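Local atomic coordinates of acyl-CoA dehydrogenase (Bacillus anthracis, PDB entry 3OWA), a protein that probably oxidises acyl-CoA thioesters, using bound flavin-adenine dinucleotide as the electron acceptor, as other acyl-CoA dehydrogenases do. Residues G175-L180 with L244-N249; D194-Y199 with V212-A217; A217-S222 with L238-A243. All coordinates share one frame; numbering follows the deposited sequence. Where two conformers were deposited one is given.

Interaction 1 (G175-L180 with L244-N249); sequences GTHYVL and LVPKEN
K247 shows how a long side chain can follow a neighbouring backbone before its amine meets a water. Its CB lies 3.3 Å from the carbonyl O of T176. In one of its two conformers, with CG anti to the backbone N (chi1 -178°), the chain runs on toward G175, where CD comes to 3.5 Å from the carbonyl O of G175 and CE is still 4.1 Å from that G175 O. After a bend at chi3, NZ in this conformer is joined to the same oxygen through a water that donates to the oxygen and accepts from the amine. The backbone of K247 is held as well, its N donating to T176 O at 2.9 Å, and a second water links T176 O to E248 OE1.

This junction ends an antiparallel ladder in the beta domain of the acyl-CoA dehydrogenase fold, between the strands 177-188 and 243-246. Y178 and V245 form its hydrogen-bonded pair: Y178 N reaches V245 O at 2.8 Å, and V245 N returns a straighter bond to Y178 O at an N-H...O angle of 167°. Beyond P246 the second strand passes into a short 3-10 segment.

On one face of the ladder, the CG2 methyl of V179 lies 3.8 Å from CD2 of L244, the two side chains running alongside each other. On the other, L180 sends CD1 to CG2 of V245, and the Y178 ring, met edge-to-face by F210, reaches K247 CA with its CD2. The H177 ring approaches P246 through CD2, 3.6 Å from the proline N, while T176 OG1 lies in the ring plane, hydrogen-bonded to ND1 at 2.7 Å.

Interaction 2 (D194-Y199 with V212-A217); sequences DVFIVY and VEKDYA
F196 and V212 form a hydrogen-bonded antiparallel pair. F196 N donates to V212 O at 2.7 Å, and V212 N returns a bond to F196 O at 2.8 Å. One residue pair past V195 and E213, K214 N gives D194 O a nearly straight bond (171°), although the donor stands well above the carbonyl plane. D194 O also accepts from a water, 3.2 Å away, which in turn accepts from D215 N.

Side-chain packing lies on the face of F196 and V212. The CG2 methyls of V198 and V212 are pressed to 3.4 Å, tighter than usual for carbons. F196 CG, anti to the carbonyl carbon (chi1 -64°), puts the ring edge beside V212 O, while its CE1 lies 4.0 Å from CB of K214, the two side chains pointing the same way.

Charged ends are held from outside: D194 OD2 by the backbone N of L148, and E213 OE1 by the hydroxyl of Y138. Together these features make the open end of a beta hairpin, strands 195-202 and 206-213, in the middle domain of an acyl-CoA dehydrogenase, with the side chain of F196 about 8 Å from a bound FAD.

Interaction 3 (A217-S222 with L238-A243); sequences AGVSTS and LILEDA
V219 is the bump on one face of this contact, and its two methyls part to meet different neighbours. CG1, anti to the backbone N at chi1 -179°, meets CD1 of L238 at 3.7 Å, the side chains passing at a slant. CG2 enters the notch between L240 and A243, 4.1 Å from CD2 of L240 and 3.8 Å from CB of A243. L238 fits its own CD1 methyl in beside the strand as well, 3.6 Å from S220 O.

I239 provides the bump on the other face. Its CB lies against S220 OG, and its CG1 branch, directed anti to the carbonyl carbon by chi1 -53°, carries CD1 along the partner backbone to the peptide between T221 and S222, 3.8 Å from S222 N. The hydroxyls of T221 and S222 turn to R236 and to the backbone N of T237.

G218 lies where the two backbones come close, its CA 4.0 Å from CA of A243. It adopts a positive phi, and its CA makes a CA-H...O contact to E241 O at 3.3 Å. Its O takes an almost perfectly straight bond from E241 N (178°), in the carbonyl plane. S220 and I239 exchange a pair of backbone bonds, the shorter being I239 N to S220 O at 2.7 Å.

The chain then turns a corner at 241 and 242, and D242 and A243 face L180 together as a G1 beta bulge. Strand 219-221 pairs with strand 235-240, which on its other side pairs with strand 177-188, while L238 and L240 pack onto V198 of strand 195-202.

From the N terminus, strand 177-188 comes first, and its start waits for the chain to return at 244-249, where interaction 1 closes the longest loop. The other two contacts nest inside it in series. Interaction 2 closes the hairpin of strands 195-202 and 206-213; interaction 3 opens at A217, the residue they share, and closes at 238-243. The three also touch: A217 O probably accepts from L244 N, and A243 O from L180 N, while the side chain of F196 meets L238. Together they tie strands 177-188, 195-202, 206-213, 219-221, 235-240 and 243-246 into the sheet near the FAD.

Interaction 1 (G175-L180 with L244-N249)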
ATOM      1  N   GLY A 175      26.307   2.576 -46.385  1.00 49.58           N
ATOM      2  CA  GLY A 175      24.891   2.191 -46.467  1.00 48.93           C
ATOM      3  C   GLY A 175      24.645   0.769 -45.976  1.00 47.90           C
ATOM      4  O   GLY A 175      23.620   0.164 -46.266  1.00 48.14           O
ATOM      5  N   THR A 176      25.590   0.227 -45.221  1.00 46.24           N
ATOM      6  CA  THR A 176      25.490  -1.162 -44.809  1.00 44.86           C
ATOM      7  C   THR A 176      25.000  -1.352 -43.352  1.00 43.08           C
ATOM      8  O   THR A 176      24.441  -2.385 -43.031  1.00 42.18           O
ATOM      9  CB  THR A 176      26.838  -1.884 -44.996  1.00 44.34           C
ATOM     10  OG1 THR A 176      27.824  -1.300 -44.136  1.00 43.83           O
ATOM     11  CG2 THR A 176      27.314  -1.806 -46.482  1.00 46.67           C
ATOM     12  N   HIS A 177      25.233  -0.353 -42.501  1.00 42.35           N
ATOM     13  CA  HIS A 177      24.944  -0.439 -41.060  1.00 41.62           C
ATOM     14  C   HIS A 177      24.361   0.864 -40.562  1.00 40.30           C
ATOM     15  O   HIS A 177      24.792   1.932 -41.006  1.00 40.29           O
ATOM     16  CB  HIS A 177      26.220  -0.675 -40.254  1.00 41.23           C
ATOM     17  CG  HIS A 177      26.857  -2.002 -40.490  1.00 44.52           C
ATOM     18  ND1 HIS A 177      27.610  -2.271 -41.609  1.00 47.46           N
ATOM     19  CD2 HIS A 177      26.872  -3.130 -39.740  1.00 45.50           C
ATOM     20  CE1 HIS A 177      28.044  -3.518 -41.553  1.00 49.07           C
ATOM     21  NE2 HIS A 177      27.613  -4.061 -40.427  1.00 47.81           N
ATOM     22  N   TYR A 178      23.406   0.761 -39.633  1.00 37.83           N
ATOM     23  CA  TYR A 178      22.983   1.905 -38.829  1.00 38.07           C
ATOM     24  C   TYR A 178      23.970   2.084 -37.695  1.00 36.75           C
ATOM     25  O   TYR A 178      24.408   1.094 -37.108  1.00 36.00           O
ATOM     26  CB  TYR A 178      21.564   1.695 -38.264  1.00 36.64           C
ATOM     27  CG  TYR A 178      20.522   1.886 -39.337  1.00 38.38           C
ATOM     28  CD1 TYR A 178      20.124   3.163 -39.710  1.00 36.74           C
ATOM     29  CD2 TYR A 178      19.932   0.771 -39.977  1.00 36.95           C
ATOM     30  CE1 TYR A 178      19.154   3.352 -40.707  1.00 40.60           C
ATOM     31  CE2 TYR A 178      18.949   0.942 -40.980  1.00 40.35           C
ATOM     32  CZ  TYR A 178      18.583   2.239 -41.344  1.00 40.87           C
ATOM     33  OH  TYR A 178      17.622   2.432 -42.305  1.00 43.88           O
ATOM     34  N   VAL A 179      24.316   3.339 -37.433  1.00 36.41           N
ATOM     35  CA  VAL A 179      25.216   3.757 -36.355  1.00 35.04           C
ATOM     36  C   VAL A 179      24.352   4.332 -35.219  1.00 34.64           C
ATOM     37  O   VAL A 179      23.709   5.388 -35.368  1.00 33.80           O
ATOM     38  CB  VAL A 179      26.275   4.801 -36.856  1.00 36.23           C
ATOM     39  CG1 VAL A 179      27.171   5.258 -35.729  1.00 35.97           C
ATOM     40  CG2 VAL A 179      27.157   4.218 -37.992  1.00 35.05           C
ATOM     41  N   LEU A 180      24.282   3.611 -34.100  1.00 33.07           N
ATOM     42  CA  LEU A 180      23.367   4.018 -33.005  1.00 32.96           C
ATOM     43  C   LEU A 180      24.104   4.707 -31.853  1.00 32.41           C
ATOM     44  O   LEU A 180      25.183   4.244 -31.414  1.00 32.07           O
ATOM     45  CB  LEU A 180      22.575   2.803 -32.465  1.00 32.72           C
ATOM     46  CG  LEU A 180      21.223   2.547 -33.138  1.00 34.18           C
ATOM     47  CD1 LEU A 180      21.439   2.079 -34.570  1.00 33.52           C
ATOM     48  CD2 LEU A 180      20.417   1.487 -32.339  1.00 32.33           C
ATOM     49  N   LEU A 244      27.046  -0.590 -34.030  1.00 31.94           N
ATOM     50  CA  LEU A 244      26.919  -0.859 -35.479  1.00 33.76           C
ATOM     51  C   LEU A 244      25.933  -1.952 -35.687  1.00 32.86           C
ATOM     52  O   LEU A 244      26.159  -3.055 -35.264  1.00 34.27           O
ATOM     53  CB  LEU A 244      28.246  -1.317 -36.106  1.00 34.52           C
ATOM     54  CG  LEU A 244      29.352  -0.295 -36.276  1.00 37.95           C
ATOM     55  CD1 LEU A 244      30.464  -0.874 -37.172  1.00 40.22           C
ATOM     56  CD2 LEU A 244      28.809   0.997 -36.875  1.00 39.10           C
ATOM     57  N   VAL A 245      24.839  -1.633 -36.340  1.00 33.64           N
ATOM     58  CA  VAL A 245      23.740  -2.569 -36.503  1.00 33.57           C
ATOM     59  C   VAL A 245      23.492  -2.789 -37.999  1.00 34.12           C
ATOM     60  O   VAL A 245      23.217  -1.837 -38.703  1.00 35.28           O
ATOM     61  CB  VAL A 245      22.459  -1.984 -35.889  1.00 33.79           C
ATOM     62  CG1 VAL A 245      21.287  -2.979 -36.077  1.00 33.12           C
ATOM     63  CG2 VAL A 245      22.687  -1.585 -34.372  1.00 32.30           C
ATOM     64  N   PRO A 246      23.584  -4.037 -38.482  1.00 34.17           N
ATOM     65  CA  PRO A 246      23.347  -4.271 -39.917  1.00 35.83           C
ATOM     66  C   PRO A 246      22.015  -3.701 -40.359  1.00 36.01           C
ATOM     67  O   PRO A 246      21.035  -3.793 -39.630  1.00 35.25           O
ATOM     68  CB  PRO A 246      23.295  -5.794 -40.013  1.00 36.18           C
ATOM     69  CG  PRO A 246      24.199  -6.249 -38.931  1.00 35.61           C
ATOM     70  CD  PRO A 246      23.937  -5.281 -37.791  1.00 34.10           C
ATOM     71  N   LYS A 247      21.999  -3.129 -41.556  0.53 36.81           N
ATOM     72  CA  LYS A 247      20.810  -2.515 -42.135  0.53 37.88           C
ATOM     73  C   LYS A 247      19.601  -3.465 -42.095  0.53 37.72           C
ATOM     74  O   LYS A 247      18.479  -3.038 -41.885  0.53 37.74           O
ATOM     75  CB  LYS A 247      21.153  -2.099 -43.584  0.53 39.14           C
ATOM     76  CG  LYS A 247      20.074  -1.409 -44.327  0.53 42.45           C
ATOM     77  CD  LYS A 247      20.469  -1.226 -45.792  0.53 45.54           C
ATOM     78  CE  LYS A 247      20.515  -2.545 -46.547  0.53 45.85           C
ATOM     79  NZ  LYS A 247      20.527  -2.240 -47.995  0.53 50.55           N
ATOM     80  N   GLU A 248      19.848  -4.755 -42.292  1.00 37.96           N
ATOM     81  CA  GLU A 248      18.799  -5.761 -42.328  1.00 39.55           C
ATOM     82  C   GLU A 248      18.239  -6.117 -40.928  1.00 38.84           C
ATOM     83  O   GLU A 248      17.273  -6.901 -40.813  1.00 39.01           O
ATOM     84  CB  GLU A 248      19.302  -7.035 -43.031  1.00 40.86           C
ATOM     85  CG  GLU A 248      20.471  -7.751 -42.324  1.00 44.57           C
ATOM     86  CD  GLU A 248      21.883  -7.376 -42.863  1.00 51.97           C
ATOM     87  OE1 GLU A 248      22.063  -6.289 -43.514  1.00 50.52           O
ATOM     88  OE2 GLU A 248      22.820  -8.190 -42.594  1.00 51.81           O
ATOM     89  N   ASN A 249      18.842  -5.553 -39.879  1.00 37.12           N
ATOM     90  CA  ASN A 249      18.313  -5.705 -38.527  1.00 36.12           C
ATOM     91  C   ASN A 249      17.283  -4.674 -38.143  1.00 35.96           C
ATOM     92  O   ASN A 249      16.745  -4.731 -37.027  1.00 35.36           O
ATOM     93  CB  ASN A 249      19.438  -5.769 -37.508  1.00 35.14           C
ATOM     94  CG  ASN A 249      20.030  -7.131 -37.428  1.00 38.75           C
ATOM     95  OD1 ASN A 249      20.223  -7.782 -38.449  1.00 43.83           O
ATOM     96  ND2 ASN A 249      20.331  -7.585 -36.227  1.00 38.28           N
TER
HETATM   97  O   HOH W   1      21.675   0.682 -48.201  1.00 67.11           O
HETATM   98  O   HOH W   2      24.706  -4.965 -43.599  1.00 57.91           O

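Interaction 2 (D194-Y199 with V212-A217)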
ATOM      1  N   ASP A 194      21.623 -11.661 -25.087  1.00 28.06           N
ATOM      2  CA  ASP A 194      22.398 -11.699 -26.331  1.00 30.11           C
ATOM      3  C   ASP A 194      21.813 -10.760 -27.355  1.00 29.71           C
ATOM      4  O   ASP A 194      22.512 -10.297 -28.265  1.00 31.32           O
ATOM      5  CB  ASP A 194      22.340 -13.122 -26.868  1.00 30.00           C
ATOM      6  CG  ASP A 194      23.025 -14.111 -25.920  1.00 35.62           C
ATOM      7  OD1 ASP A 194      24.251 -13.972 -25.743  1.00 41.03           O
ATOM      8  OD2 ASP A 194      22.357 -14.991 -25.313  1.00 37.13           O
ATOM      9  N   VAL A 195      20.521 -10.513 -27.229  1.00 29.80           N
ATOM     10  CA  VAL A 195      19.788  -9.778 -28.244  1.00 30.23           C
ATOM     11  C   VAL A 195      18.941  -8.720 -27.578  1.00 29.02           C
ATOM     12  O   VAL A 195      18.219  -9.021 -26.594  1.00 27.89           O
ATOM     13  CB  VAL A 195      18.877 -10.739 -29.032  1.00 32.10           C
ATOM     14  CG1 VAL A 195      17.966  -9.948 -30.002  1.00 35.76           C
ATOM     15  CG2 VAL A 195      19.693 -11.757 -29.803  1.00 32.73           C
ATOM     16  N   PHE A 196      18.993  -7.492 -28.093  1.00 26.19           N
ATOM     17  CA  PHE A 196      18.181  -6.381 -27.532  1.00 27.13           C
ATOM     18  C   PHE A 196      17.318  -5.755 -28.646  1.00 27.38           C
ATOM     19  O   PHE A 196      17.838  -5.401 -29.698  1.00 27.92           O
ATOM     20  CB  PHE A 196      19.054  -5.200 -26.979  1.00 25.48           C
ATOM     21  CG  PHE A 196      19.928  -5.584 -25.806  1.00 27.43           C
ATOM     22  CD1 PHE A 196      21.102  -6.327 -26.006  1.00 29.00           C
ATOM     23  CD2 PHE A 196      19.560  -5.227 -24.499  1.00 27.17           C
ATOM     24  CE1 PHE A 196      21.911  -6.712 -24.946  1.00 30.36           C
ATOM     25  CE2 PHE A 196      20.349  -5.606 -23.412  1.00 24.34           C
ATOM     26  CZ  PHE A 196      21.549  -6.336 -23.626  1.00 28.33           C
ATOM     27  N   ILE A 197      16.028  -5.612 -28.392  1.00 27.15           N
ATOM     28  CA  ILE A 197      15.138  -4.895 -29.300  1.00 28.59           C
ATOM     29  C   ILE A 197      15.259  -3.440 -28.895  1.00 27.25           C
ATOM     30  O   ILE A 197      14.799  -3.078 -27.844  1.00 27.25           O
ATOM     31  CB  ILE A 197      13.675  -5.330 -29.138  1.00 27.51           C
ATOM     32  CG1 ILE A 197      13.548  -6.869 -29.290  1.00 29.52           C
ATOM     33  CG2 ILE A 197      12.740  -4.531 -30.163  1.00 28.49           C
ATOM     34  CD1 ILE A 197      14.052  -7.471 -30.620  1.00 32.67           C
ATOM     35  N   VAL A 198      15.945  -2.643 -29.697  1.00 27.98           N
ATOM     36  CA  VAL A 198      16.251  -1.261 -29.323  1.00 25.63           C
ATOM     37  C   VAL A 198      15.462  -0.256 -30.184  1.00 27.71           C
ATOM     38  O   VAL A 198      15.410  -0.378 -31.397  1.00 29.05           O
ATOM     39  CB  VAL A 198      17.740  -0.990 -29.564  1.00 27.54           C
ATOM     40  CG1 VAL A 198      18.078   0.464 -29.259  1.00 25.44           C
ATOM     41  CG2 VAL A 198      18.634  -1.997 -28.748  1.00 26.05           C
ATOM     42  N   TYR A 199      14.903   0.782 -29.578  1.00 26.92           N
ATOM     43  CA  TYR A 199      14.200   1.799 -30.351  1.00 28.17           C
ATOM     44  C   TYR A 199      15.068   3.020 -30.436  1.00 28.80           C
ATOM     45  O   TYR A 199      15.674   3.406 -29.428  1.00 27.37           O
ATOM     46  CB  TYR A 199      12.929   2.185 -29.604  1.00 28.66           C
ATOM     47  CG  TYR A 199      11.858   1.140 -29.661  1.00 31.99           C
ATOM     48  CD1 TYR A 199      10.862   1.189 -30.656  1.00 33.39           C
ATOM     49  CD2 TYR A 199      11.793   0.127 -28.707  1.00 28.20           C
ATOM     50  CE1 TYR A 199       9.831   0.240 -30.691  1.00 33.75           C
ATOM     51  CE2 TYR A 199      10.766  -0.826 -28.750  1.00 31.40           C
ATOM     52  CZ  TYR A 199       9.797  -0.766 -29.723  1.00 33.42           C
ATOM     53  OH  TYR A 199       8.776  -1.724 -29.699  1.00 34.36           O
ATOM     54  N   VAL A 212      19.436  -5.685 -32.021  1.00 29.83           N
ATOM     55  CA  VAL A 212      20.803  -5.314 -31.740  1.00 28.81           C
ATOM     56  C   VAL A 212      21.407  -6.448 -30.918  1.00 29.46           C
ATOM     57  O   VAL A 212      20.934  -6.732 -29.815  1.00 29.15           O
ATOM     58  CB  VAL A 212      20.868  -4.016 -30.920  1.00 28.68           C
ATOM     59  CG1 VAL A 212      22.342  -3.676 -30.573  1.00 32.66           C
ATOM     60  CG2 VAL A 212      20.187  -2.870 -31.682  1.00 25.37           C
ATOM     61  N   GLU A 213      22.450  -7.073 -31.449  1.00 29.27           N
ATOM     62  CA  GLU A 213      23.188  -8.086 -30.701  1.00 30.14           C
ATOM     63  C   GLU A 213      24.180  -7.458 -29.723  1.00 30.45           C
ATOM     64  O   GLU A 213      24.850  -6.448 -30.039  1.00 28.93           O
ATOM     65  CB  GLU A 213      23.897  -9.018 -31.688  1.00 30.40           C
ATOM     66  CG  GLU A 213      22.897  -9.818 -32.518  1.00 33.59           C
ATOM     67  CD  GLU A 213      23.563 -10.825 -33.467  1.00 40.26           C
ATOM     68  OE1 GLU A 213      22.935 -11.217 -34.476  1.00 40.93           O
ATOM     69  OE2 GLU A 213      24.713 -11.227 -33.212  1.00 41.52           O
ATOM     70  N   LYS A 214      24.281  -8.061 -28.542  0.52 30.43           N
ATOM     71  CA  LYS A 214      25.245  -7.643 -27.517  0.52 31.02           C
ATOM     72  C   LYS A 214      26.672  -7.544 -28.067  0.52 31.45           C
ATOM     73  O   LYS A 214      27.406  -6.597 -27.747  0.52 31.48           O
ATOM     74  CB  LYS A 214      25.187  -8.597 -26.307  0.52 31.65           C
ATOM     75  CG  LYS A 214      26.070  -8.195 -25.128  0.52 32.87           C
ATOM     76  CD  LYS A 214      25.839  -6.736 -24.690  0.52 33.45           C
ATOM     77  CE  LYS A 214      26.264  -6.518 -23.237  0.52 35.56           C
ATOM     78  NZ  LYS A 214      27.742  -6.515 -22.937  0.52 33.49           N
ATOM     79  N   ASP A 215      27.032  -8.489 -28.933  1.00 30.95           N
ATOM     80  CA  ASP A 215      28.376  -8.550 -29.520  1.00 32.50           C
ATOM     81  C   ASP A 215      28.677  -7.561 -30.662  1.00 31.01           C
ATOM     82  O   ASP A 215      29.833  -7.473 -31.106  1.00 31.03           O
ATOM     83  CB  ASP A 215      28.681  -9.996 -29.944  1.00 34.08           C
ATOM     84  CG  ASP A 215      29.003 -10.891 -28.746  1.00 39.60           C
ATOM     85  OD1 ASP A 215      28.931 -12.131 -28.892  1.00 44.42           O
ATOM     86  OD2 ASP A 215      29.321 -10.348 -27.647  1.00 46.69           O
ATOM     87  N   TYR A 216      27.694  -6.756 -31.073  1.00 28.29           N
ATOM     88  CA  TYR A 216      27.967  -5.730 -32.101  1.00 28.01           C
ATOM     89  C   TYR A 216      28.927  -4.684 -31.519  1.00 27.19           C
ATOM     90  O   TYR A 216      28.923  -4.426 -30.312  1.00 25.79           O
ATOM     91  CB  TYR A 216      26.676  -5.016 -32.569  1.00 28.08           C
ATOM     92  CG  TYR A 216      25.737  -5.877 -33.431  1.00 29.11           C
ATOM     93  CD1 TYR A 216      26.186  -7.060 -34.018  1.00 31.30           C
ATOM     94  CD2 TYR A 216      24.414  -5.459 -33.702  1.00 26.29           C
ATOM     95  CE1 TYR A 216      25.350  -7.843 -34.840  1.00 33.90           C
ATOM     96  CE2 TYR A 216      23.561  -6.240 -34.517  1.00 29.80           C
ATOM     97  CZ  TYR A 216      24.032  -7.445 -35.055  1.00 33.29           C
ATOM     98  OH  TYR A 216      23.226  -8.225 -35.870  1.00 37.77           O
ATOM     99  N   ALA A 217      29.752  -4.124 -32.377  1.00 25.40           N
ATOM    100  CA  ALA A 217      30.682  -3.076 -31.975  1.00 26.70           C
ATOM    101  C   ALA A 217      29.905  -1.923 -31.350  1.00 27.89           C
ATOM    102  O   ALA A 217      28.815  -1.592 -31.838  1.00 29.71           O
ATOM    103  CB  ALA A 217      31.454  -2.571 -33.202  1.00 24.48           C
TER
HETATM  104  O   HOH W   3      25.548 -10.981 -28.836  1.00 39.75           O
HETATM  105  O   HOH W   4      23.906 -12.641 -30.355  1.00 81.22           O

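Interaction 3 (A217-S222 with L238-A243)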
ATOM      1  N   ALA A 217      29.752  -4.124 -32.377  1.00 25.40           N
ATOM      2  CA  ALA A 217      30.682  -3.076 -31.975  1.00 26.70           C
ATOM      3  C   ALA A 217      29.905  -1.923 -31.350  1.00 27.89           C
ATOM      4  O   ALA A 217      28.815  -1.592 -31.838  1.00 29.71           O
ATOM      5  CB  ALA A 217      31.454  -2.571 -33.202  1.00 24.48           C
ATOM      6  N   GLY A 218      30.457  -1.353 -30.269  1.00 29.00           N
ATOM      7  CA  GLY A 218      29.969  -0.109 -29.661  1.00 27.49           C
ATOM      8  C   GLY A 218      28.839  -0.354 -28.662  1.00 27.18           C
ATOM      9  O   GLY A 218      28.161   0.588 -28.267  1.00 27.81           O
ATOM     10  N   VAL A 219      28.583  -1.616 -28.303  1.00 27.03           N
ATOM     11  CA  VAL A 219      27.513  -1.957 -27.350  1.00 25.38           C
ATOM     12  C   VAL A 219      28.095  -2.329 -25.986  1.00 26.57           C
ATOM     13  O   VAL A 219      29.006  -3.180 -25.904  1.00 26.63           O
ATOM     14  CB  VAL A 219      26.640  -3.137 -27.841  1.00 26.22           C
ATOM     15  CG1 VAL A 219      25.523  -3.442 -26.840  1.00 25.75           C
ATOM     16  CG2 VAL A 219      26.003  -2.791 -29.202  1.00 28.93           C
ATOM     17  N   SER A 220      27.583  -1.713 -24.912  1.00 26.44           N
ATOM     18  CA  SER A 220      28.014  -2.089 -23.537  1.00 26.26           C
ATOM     19  C   SER A 220      26.922  -1.821 -22.544  1.00 25.38           C
ATOM     20  O   SER A 220      25.820  -1.343 -22.909  1.00 23.69           O
ATOM     21  CB  SER A 220      29.310  -1.326 -23.110  1.00 26.89           C
ATOM     22  OG  SER A 220      29.093   0.055 -23.146  1.00 28.18           O
ATOM     23  N   THR A 221      27.205  -2.106 -21.279  1.00 24.59           N
ATOM     24  CA  THR A 221      26.218  -1.883 -20.214  1.00 25.99           C
ATOM     25  C   THR A 221      26.844  -1.206 -18.994  1.00 26.63           C
ATOM     26  O   THR A 221      28.090  -1.222 -18.797  1.00 26.97           O
ATOM     27  CB  THR A 221      25.492  -3.188 -19.717  1.00 25.97           C
ATOM     28  OG1 THR A 221      26.471  -4.089 -19.171  1.00 25.92           O
ATOM     29  CG2 THR A 221      24.716  -3.884 -20.835  1.00 27.25           C
ATOM     30  N   SER A 222      25.987  -0.544 -18.209  1.00 26.54           N
ATOM     31  CA  SER A 222      26.412   0.052 -16.929  1.00 27.06           C
ATOM     32  C   SER A 222      26.427  -1.043 -15.870  1.00 27.26           C
ATOM     33  O   SER A 222      26.000  -2.164 -16.121  1.00 27.37           O
ATOM     34  CB  SER A 222      25.375   1.106 -16.520  1.00 27.54           C
ATOM     35  OG  SER A 222      24.191   0.433 -16.097  1.00 26.51           O
ATOM     36  N   LEU A 238      21.719   0.163 -21.095  1.00 25.69           N
ATOM     37  CA  LEU A 238      22.395  -0.241 -22.333  1.00 25.26           C
ATOM     38  C   LEU A 238      23.060   0.958 -22.977  1.00 25.64           C
ATOM     39  O   LEU A 238      22.389   1.956 -23.291  1.00 25.40           O
ATOM     40  CB  LEU A 238      21.374  -0.827 -23.285  1.00 25.21           C
ATOM     41  CG  LEU A 238      21.909  -1.340 -24.636  1.00 27.95           C
ATOM     42  CD1 LEU A 238      22.850  -2.539 -24.462  1.00 24.38           C
ATOM     43  CD2 LEU A 238      20.684  -1.743 -25.485  1.00 28.36           C
ATOM     44  N   ILE A 239      24.370   0.888 -23.179  1.00 24.73           N
ATOM     45  CA  ILE A 239      25.113   2.083 -23.670  1.00 25.38           C
ATOM     46  C   ILE A 239      25.489   1.853 -25.146  1.00 26.47           C
ATOM     47  O   ILE A 239      26.120   0.833 -25.494  1.00 25.37           O
ATOM     48  CB  ILE A 239      26.380   2.291 -22.827  1.00 25.09           C
ATOM     49  CG1 ILE A 239      26.034   2.342 -21.301  1.00 25.76           C
ATOM     50  CG2 ILE A 239      27.226   3.481 -23.337  1.00 28.34           C
ATOM     51  CD1 ILE A 239      27.306   2.295 -20.392  1.00 24.55           C
ATOM     52  N   LEU A 240      25.053   2.763 -26.012  1.00 25.23           N
ATOM     53  CA  LEU A 240      25.292   2.657 -27.441  1.00 28.34           C
ATOM     54  C   LEU A 240      26.223   3.789 -27.880  1.00 28.78           C
ATOM     55  O   LEU A 240      25.816   4.951 -27.944  1.00 30.51           O
ATOM     56  CB  LEU A 240      23.945   2.711 -28.205  1.00 28.60           C
ATOM     57  CG  LEU A 240      22.953   1.650 -27.701  1.00 30.64           C
ATOM     58  CD1 LEU A 240      21.531   1.919 -28.138  1.00 32.55           C
ATOM     59  CD2 LEU A 240      23.423   0.189 -28.037  1.00 28.74           C
ATOM     60  N   GLU A 241      27.447   3.434 -28.216  1.00 29.30           N
ATOM     61  CA  GLU A 241      28.489   4.415 -28.609  1.00 32.21           C
ATOM     62  C   GLU A 241      28.983   4.020 -30.008  1.00 31.80           C
ATOM     63  O   GLU A 241      29.826   3.106 -30.179  1.00 31.06           O
ATOM     64  CB  GLU A 241      29.602   4.464 -27.542  1.00 32.43           C
ATOM     65  CG  GLU A 241      29.127   5.053 -26.182  1.00 38.35           C
ATOM     66  CD  GLU A 241      30.142   4.842 -24.986  1.00 48.76           C
ATOM     67  OE1 GLU A 241      30.055   5.605 -23.979  1.00 49.35           O
ATOM     68  OE2 GLU A 241      30.990   3.905 -25.040  1.00 49.71           O
ATOM     69  N   ASP A 242      28.382   4.650 -31.020  1.00 32.59           N
ATOM     70  CA  ASP A 242      28.555   4.220 -32.406  1.00 32.66           C
ATOM     71  C   ASP A 242      28.341   2.690 -32.530  1.00 32.11           C
ATOM     72  O   ASP A 242      29.156   1.993 -33.147  1.00 32.31           O
ATOM     73  CB  ASP A 242      29.943   4.613 -32.910  1.00 33.69           C
ATOM     74  CG  ASP A 242      30.087   6.117 -33.157  1.00 38.01           C
ATOM     75  OD1 ASP A 242      31.244   6.574 -33.181  1.00 43.28           O
ATOM     76  OD2 ASP A 242      29.088   6.840 -33.356  1.00 38.17           O
ATOM     77  N   ALA A 243      27.269   2.187 -31.912  1.00 30.47           N
ATOM     78  CA  ALA A 243      26.888   0.776 -32.014  1.00 31.01           C
ATOM     79  C   ALA A 243      26.515   0.498 -33.473  1.00 31.63           C
ATOM     80  O   ALA A 243      25.766   1.283 -34.085  1.00 32.27           O
ATOM     81  CB  ALA A 243      25.708   0.466 -31.077  1.00 28.72           C
TER